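Local coordinates for protein endoglucanase FnCel5A (Fervidobacterium nodosum, PDB 3NCO) that probably hydrolyses internal beta-1,4-glucosidic bonds of cellulose, as a thermophile's family 5 endoglucanase built on a TIM barrel, at residues A[18-23]-A[97-102]; A[86-91]-A[131-136]. One frame throughout, in Å; residues are numbered along the deposited sequence.

Contact 1 of 2, residues A[18-23]-A[97-102]; sequences KMIGHG and VVIINC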
loop_
_atom_site.group_PDB
_atom_site.type_symbol
_atom_site.label_atom_id
_atom_site.label_comp_id
_atom_site.label_asym_id
_atom_site.label_seq_id
_atom_site.Cartn_x
_atom_site.Cartn_y
_atom_site.Cartn_z
ATOM N N LYS A 18 -6.973 -2.467 12.808
ATOM C CA LYS A 18 -6.410 -1.568 13.849
ATOM C C LYS A 18 -4.944 -1.872 14.133
ATOM O O LYS A 18 -4.161 -0.978 14.535
ATOM C CB LYS A 18 -7.221 -1.700 15.150
ATOM C CG LYS A 18 -8.451 -0.863 15.111
ATOM C CD LYS A 18 -9.368 -1.170 16.300
ATOM C CE LYS A 18 -9.137 -0.173 17.433
ATOM N NZ LYS A 18 -7.762 -0.306 18.031
HETATM N N MSE A 19 -4.569 -3.135 13.930
HETATM C CA MSE A 19 -3.160 -3.539 14.070
HETATM C C MSE A 19 -2.239 -2.907 13.021
HETATM O O MSE A 19 -1.040 -2.685 13.290
HETATM C CB MSE A 19 -3.034 -5.043 14.062
HETATM C CG MSE A 19 -3.589 -5.702 15.314
HETATM SE SE MSE A 19 -3.601 -7.672 15.007
HETATM C CE MSE A 19 -1.836 -7.958 14.263
ATOM N N ILE A 20 -2.783 -2.610 11.841
ATOM C CA ILE A 20 -2.005 -1.835 10.843
ATOM C C ILE A 20 -1.620 -0.474 11.447
ATOM O O ILE A 20 -0.500 0.006 11.258
ATOM C CB ILE A 20 -2.780 -1.659 9.503
ATOM C CG1 ILE A 20 -3.059 -3.055 8.904
ATOM C CG2 ILE A 20 -2.000 -0.757 8.517
ATOM C CD1 ILE A 20 -3.944 -2.942 7.642
ATOM N N GLY A 21 -2.569 0.132 12.155
ATOM C CA GLY A 21 -2.306 1.379 12.846
ATOM C C GLY A 21 -1.716 2.485 11.978
ATOM O O GLY A 21 -2.297 2.910 10.999
ATOM N N HIS A 22 -0.570 3.007 12.404
ATOM C CA HIS A 22 0.163 3.956 11.603
ATOM C C HIS A 22 1.419 3.298 11.042
ATOM O O HIS A 22 2.340 2.938 11.797
ATOM C CB HIS A 22 0.545 5.173 12.431
ATOM C CG HIS A 22 -0.621 6.013 12.884
ATOM N ND1 HIS A 22 -1.634 5.522 13.679
ATOM C CD2 HIS A 22 -0.898 7.332 12.706
ATOM C CE1 HIS A 22 -2.489 6.496 13.963
ATOM N NE2 HIS A 22 -2.068 7.604 13.382
ATOM N N GLY A 23 1.416 3.144 9.715
ATOM C CA GLY A 23 2.448 2.390 9.036
ATOM C C GLY A 23 3.235 3.214 8.052
ATOM O O GLY A 23 3.029 4.454 7.935
ATOM N N VAL A 97 3.717 -5.169 12.042
ATOM C CA VAL A 97 2.778 -5.885 11.193
ATOM C C VAL A 97 3.325 -5.669 9.785
ATOM O O VAL A 97 3.893 -4.584 9.495
ATOM C CB VAL A 97 1.365 -5.299 11.380
ATOM C CG1 VAL A 97 0.423 -5.704 10.251
ATOM C CG2 VAL A 97 0.810 -5.841 12.702
ATOM N N VAL A 98 3.199 -6.693 8.927
ATOM C CA VAL A 98 3.843 -6.598 7.624
ATOM C C VAL A 98 2.787 -6.890 6.565
ATOM O O VAL A 98 2.049 -7.896 6.708
ATOM C CB VAL A 98 4.993 -7.620 7.496
ATOM C CG1 VAL A 98 5.640 -7.492 6.128
ATOM C CG2 VAL A 98 5.992 -7.419 8.675
ATOM N N ILE A 99 2.732 -6.024 5.530
ATOM C CA ILE A 99 1.810 -6.215 4.407
ATOM C C ILE A 99 2.709 -6.471 3.197
ATOM O O ILE A 99 3.569 -5.647 2.896
ATOM C CB ILE A 99 0.948 -4.950 4.177
ATOM C CG1 ILE A 99 -0.070 -4.664 5.316
ATOM C CG2 ILE A 99 0.117 -5.112 2.896
ATOM C CD1 ILE A 99 -0.519 -3.233 5.388
ATOM N N ILE A 100 2.557 -7.640 2.546
ATOM C CA ILE A 100 3.314 -7.884 1.300
ATOM C C ILE A 100 2.284 -7.925 0.148
ATOM O O ILE A 100 1.213 -8.549 0.310
ATOM C CB ILE A 100 4.184 -9.200 1.363
ATOM C CG1 ILE A 100 3.291 -10.476 1.482
ATOM C CG2 ILE A 100 5.379 -9.125 2.439
ATOM C CD1 ILE A 100 4.166 -11.791 1.474
ATOM N N ASN A 101 2.628 -7.311 -0.989
ATOM C CA ASN A 101 1.637 -7.089 -2.064
ATOM C C ASN A 101 2.277 -7.693 -3.351
ATOM O O ASN A 101 3.387 -8.219 -3.345
ATOM C CB ASN A 101 1.196 -5.574 -2.215
ATOM C CG ASN A 101 2.221 -4.684 -2.955
ATOM O OD1 ASN A 101 3.278 -5.170 -3.420
ATOM N ND2 ASN A 101 1.930 -3.354 -3.043
ATOM N N CYS A 102 1.563 -7.577 -4.482
ATOM C CA CYS A 102 2.223 -7.590 -5.771
ATOM C C CYS A 102 2.004 -6.208 -6.400
ATOM O O CYS A 102 0.921 -5.630 -6.288
ATOM C CB CYS A 102 1.581 -8.679 -6.616
ATOM S SG CYS A 102 2.370 -8.969 -8.257
#
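M19, a selenomethionine, and V97 meet at the start of strand 97-101, and the path of the longer side chain shows how. Its CB stands 4.2 Å from V97 CG2. CG and SE of M19 then stand off from V97 CG2, at 5.1 and 5.3 Å, before a bend at the last torsion (chi3 46°) turns the chain back and lays CE 3.7 Å from V97 CG2. The two side chains cross at about a right angle, and CG2 is the branch of V97 that does the touching. The same methyl lies 3.7 Å from M19 O, so it touches both the carbonyl and the returning tip of one residue, from directions about a right angle apart.

I20 makes the second, looser touch. CG1 lies anti to the carbonyl carbon (chi1 -61°) and the chain runs on extended, which carries CD1 to 4.1 Å from CD1 of I99. Here the approach is methyl to methyl, again with the side chains at about a right angle. I20 and V97 have the nearest alpha carbons, at 6.3 Å, yet it is I99, two residues further along the strand, that receives the tip of I20. Between the two segments the attraction is wholly apolar, burying 182 Å² over both sides.

Polar bonds to neighbours fix the backbone: I20 O accepts from S57 OG, and V97 bonds through its backbone to D56. Past I20 the chain leaves the helix at G21, with positive phi, and enters strand 22-25. V97 and I99 both direct their CB toward the helix end, and I20 also packs on F138 of the next strand. This is the floor of an eight-stranded TIM barrel, where the end of helix 12-20 covers the N-terminal ends of the strands and I20 sits among inward-facing residues.

Contact 2 of 2, residues A[86-91]-A[131-136]; sequences HVVDVA and KDYPDK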
loop_
_atom_site.group_PDB
_atom_site.type_symbol
_atom_site.label_atom_id
_atom_site.label_comp_id
_atom_site.label_asym_id
_atom_site.label_seq_id
_atom_site.Cartn_x
_atom_site.Cartn_y
_atom_site.Cartn_z
ATOM N N HIS A 86 13.309 -13.438 3.763
ATOM C CA HIS A 86 14.251 -12.804 4.687
ATOM C C HIS A 86 13.746 -11.441 5.171
ATOM O O HIS A 86 13.753 -11.127 6.365
ATOM C CB HIS A 86 15.631 -12.653 4.071
ATOM C CG HIS A 86 16.540 -11.793 4.889
ATOM N ND1 HIS A 86 17.172 -12.255 6.032
ATOM C CD2 HIS A 86 16.850 -10.480 4.784
ATOM C CE1 HIS A 86 17.880 -11.266 6.566
ATOM N NE2 HIS A 86 17.701 -10.175 5.823
ATOM N N VAL A 87 13.239 -10.638 4.224
ATOM C CA VAL A 87 12.814 -9.288 4.572
ATOM C C VAL A 87 11.571 -9.312 5.493
ATOM O O VAL A 87 11.420 -8.499 6.413
ATOM C CB VAL A 87 12.527 -8.516 3.253
ATOM C CG1 VAL A 87 11.716 -7.311 3.488
ATOM C CG2 VAL A 87 13.835 -8.165 2.584
ATOM N N VAL A 88 10.629 -10.193 5.200
ATOM C CA VAL A 88 9.470 -10.376 6.103
ATOM C C VAL A 88 9.896 -10.844 7.479
ATOM O O VAL A 88 9.382 -10.319 8.486
ATOM C CB VAL A 88 8.618 -11.512 5.633
ATOM C CG1 VAL A 88 7.490 -11.777 6.629
ATOM C CG2 VAL A 88 7.996 -11.083 4.321
ATOM N N ASP A 89 10.848 -11.786 7.520
ATOM C CA ASP A 89 11.358 -12.314 8.795
ATOM C C ASP A 89 11.913 -11.195 9.674
ATOM O O ASP A 89 11.598 -11.100 10.868
ATOM C CB ASP A 89 12.477 -13.335 8.562
ATOM C CG ASP A 89 11.976 -14.677 8.065
ATOM O OD1 ASP A 89 10.765 -14.950 8.151
ATOM O OD2 ASP A 89 12.850 -15.466 7.617
ATOM N N VAL A 90 12.755 -10.348 9.080
ATOM C CA VAL A 90 13.355 -9.260 9.834
ATOM C C VAL A 90 12.288 -8.266 10.310
ATOM O O VAL A 90 12.362 -7.745 11.413
ATOM C CB VAL A 90 14.406 -8.534 8.972
ATOM C CG1 VAL A 90 14.957 -7.341 9.710
ATOM C CG2 VAL A 90 15.537 -9.465 8.591
ATOM N N ALA A 91 11.302 -7.964 9.476
ATOM C CA ALA A 91 10.327 -6.983 9.961
ATOM C C ALA A 91 9.487 -7.550 11.117
ATOM O O ALA A 91 9.217 -6.859 12.078
ATOM C CB ALA A 91 9.407 -6.560 8.801
ATOM N N LYS A 131 2.437 -19.760 4.256
ATOM C CA LYS A 131 1.207 -20.261 4.895
ATOM C C LYS A 131 1.268 -20.358 6.423
ATOM O O LYS A 131 0.253 -20.147 7.109
ATOM C CB LYS A 131 0.769 -21.599 4.264
ATOM C CG LYS A 131 1.665 -22.781 4.564
ATOM C CD LYS A 131 1.187 -23.985 3.759
ATOM C CE LYS A 131 2.093 -25.208 3.953
ATOM N NZ LYS A 131 2.184 -25.689 5.360
ATOM N N ASP A 132 2.459 -20.654 6.945
ATOM C CA ASP A 132 2.613 -20.935 8.368
ATOM C C ASP A 132 3.122 -19.693 9.119
ATOM O O ASP A 132 3.425 -19.786 10.308
ATOM C CB ASP A 132 3.542 -22.144 8.587
ATOM C CG ASP A 132 2.924 -23.458 8.054
ATOM O OD1 ASP A 132 1.734 -23.689 8.334
ATOM O OD2 ASP A 132 3.617 -24.247 7.356
ATOM N N TYR A 133 3.255 -18.564 8.427
ATOM C CA TYR A 133 3.719 -17.339 9.076
ATOM C C TYR A 133 2.676 -16.815 10.052
ATOM O O TYR A 133 1.480 -17.025 9.837
ATOM C CB TYR A 133 4.057 -16.273 8.005
ATOM C CG TYR A 133 5.497 -16.335 7.554
ATOM C CD1 TYR A 133 5.977 -17.441 6.858
ATOM C CD2 TYR A 133 6.356 -15.282 7.802
ATOM C CE1 TYR A 133 7.307 -17.524 6.429
ATOM C CE2 TYR A 133 7.679 -15.331 7.386
ATOM C CZ TYR A 133 8.163 -16.465 6.700
ATOM O OH TYR A 133 9.479 -16.567 6.254
ATOM N N PRO A 134 3.116 -16.109 11.120
ATOM C CA PRO A 134 2.173 -15.530 12.092
ATOM C C PRO A 134 1.118 -14.638 11.429
ATOM O O PRO A 134 1.342 -14.102 10.320
ATOM C CB PRO A 134 3.043 -14.614 12.947
ATOM C CG PRO A 134 4.419 -14.833 12.605
ATOM C CD PRO A 134 4.527 -15.855 11.488
ATOM N N ASP A 135 0.008 -14.422 12.137
ATOM C CA ASP A 135 -1.109 -13.675 11.551
ATOM C C ASP A 135 -0.858 -12.154 11.414
ATOM O O ASP A 135 -1.708 -11.451 10.867
ATOM C CB ASP A 135 -2.402 -13.956 12.324
ATOM C CG ASP A 135 -2.358 -13.464 13.769
ATOM O OD1 ASP A 135 -1.372 -12.843 14.258
ATOM O OD2 ASP A 135 -3.383 -13.702 14.442
ATOM N N LYS A 136 0.323 -11.698 11.851
ATOM C CA LYS A 136 0.762 -10.300 11.753
ATOM C C LYS A 136 1.367 -10.032 10.364
ATOM O O LYS A 136 1.760 -8.924 10.094
ATOM C CB LYS A 136 1.795 -9.977 12.837
ATOM C CG LYS A 136 1.128 -9.832 14.206
ATOM C CD LYS A 136 2.145 -10.071 15.304
ATOM C CE LYS A 136 1.405 -10.075 16.671
ATOM N NZ LYS A 136 2.321 -10.517 17.745
#
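D89 and Y133 have the nearest alpha carbons of the pair, 9.1 Å apart, so helix 78-93 and the loop 131-136 are bridged by side chains rather than by backbone. Y133 provides most of the span, its CB pointing toward the helix. The phenol OH donates to D89 OD1 at 2.8 Å. The oxygen is approached on its syn side, 29° out of the carboxylate plane, so the bond is somewhat tilted from the favoured in-plane direction.

D89 reaches it because CG lies anti to the carbonyl carbon (chi1 -75°), which brings the end of the side chain nearer to the tyrosine than its CB direction alone would suggest. The planes of carboxylate and phenol ring are 8° apart, and OD1 lies at the ring's edge, near its plane, not over a face. It comes within 3.2 Å of CE2 as well as meeting the hydroxyl. As D89 is exposed, water may compete for its carboxylate; the donated bond would probably favour its charged form.

One residue earlier in the helix, V88 adds an apolar touch. With CG1 anti to the backbone N, that methyl lies 3.6 Å from Y133 CE2 and 3.9 Å from CD2, meeting the ring obliquely. One side of the tyrosine, CD2 to CE2, is thus shared by a buried valine methyl and an exposed carboxylate oxygen.

The tyrosine is held from elsewhere too: F130 meets it edge-to-face, and Y133 O accepts from R172, which also donates to P134 O. The contact lies in the outer layer of the TIM barrel, where the loop leading from helix 112-130 into strand 137-140 is tied to the neighbouring helix 78-93, on the N-terminal side of the strands.

In the fold
Contact 1 lies mostly in the core, its centre about 8 Å from the centre of the chain, whereas contact 2 is partly exposed and its centre lies about 17 Å from that point. Their chemistry follows: methyl packing alone joins the segments at the barrel floor, while the outer helix layer adds a tyrosine-to-carboxylate bond. Strand 97-101, which follows helix 78-93 in the chain, connects the two. Its V97 and I99 serve contact 1, whereas V98 points outward, with CG2 3.5 Å from A91 CB. K136 touches contact 1 directly: its O probably accepts from V98 N at 2.9 Å, and its CG packs 3.5 Å from M19 CE.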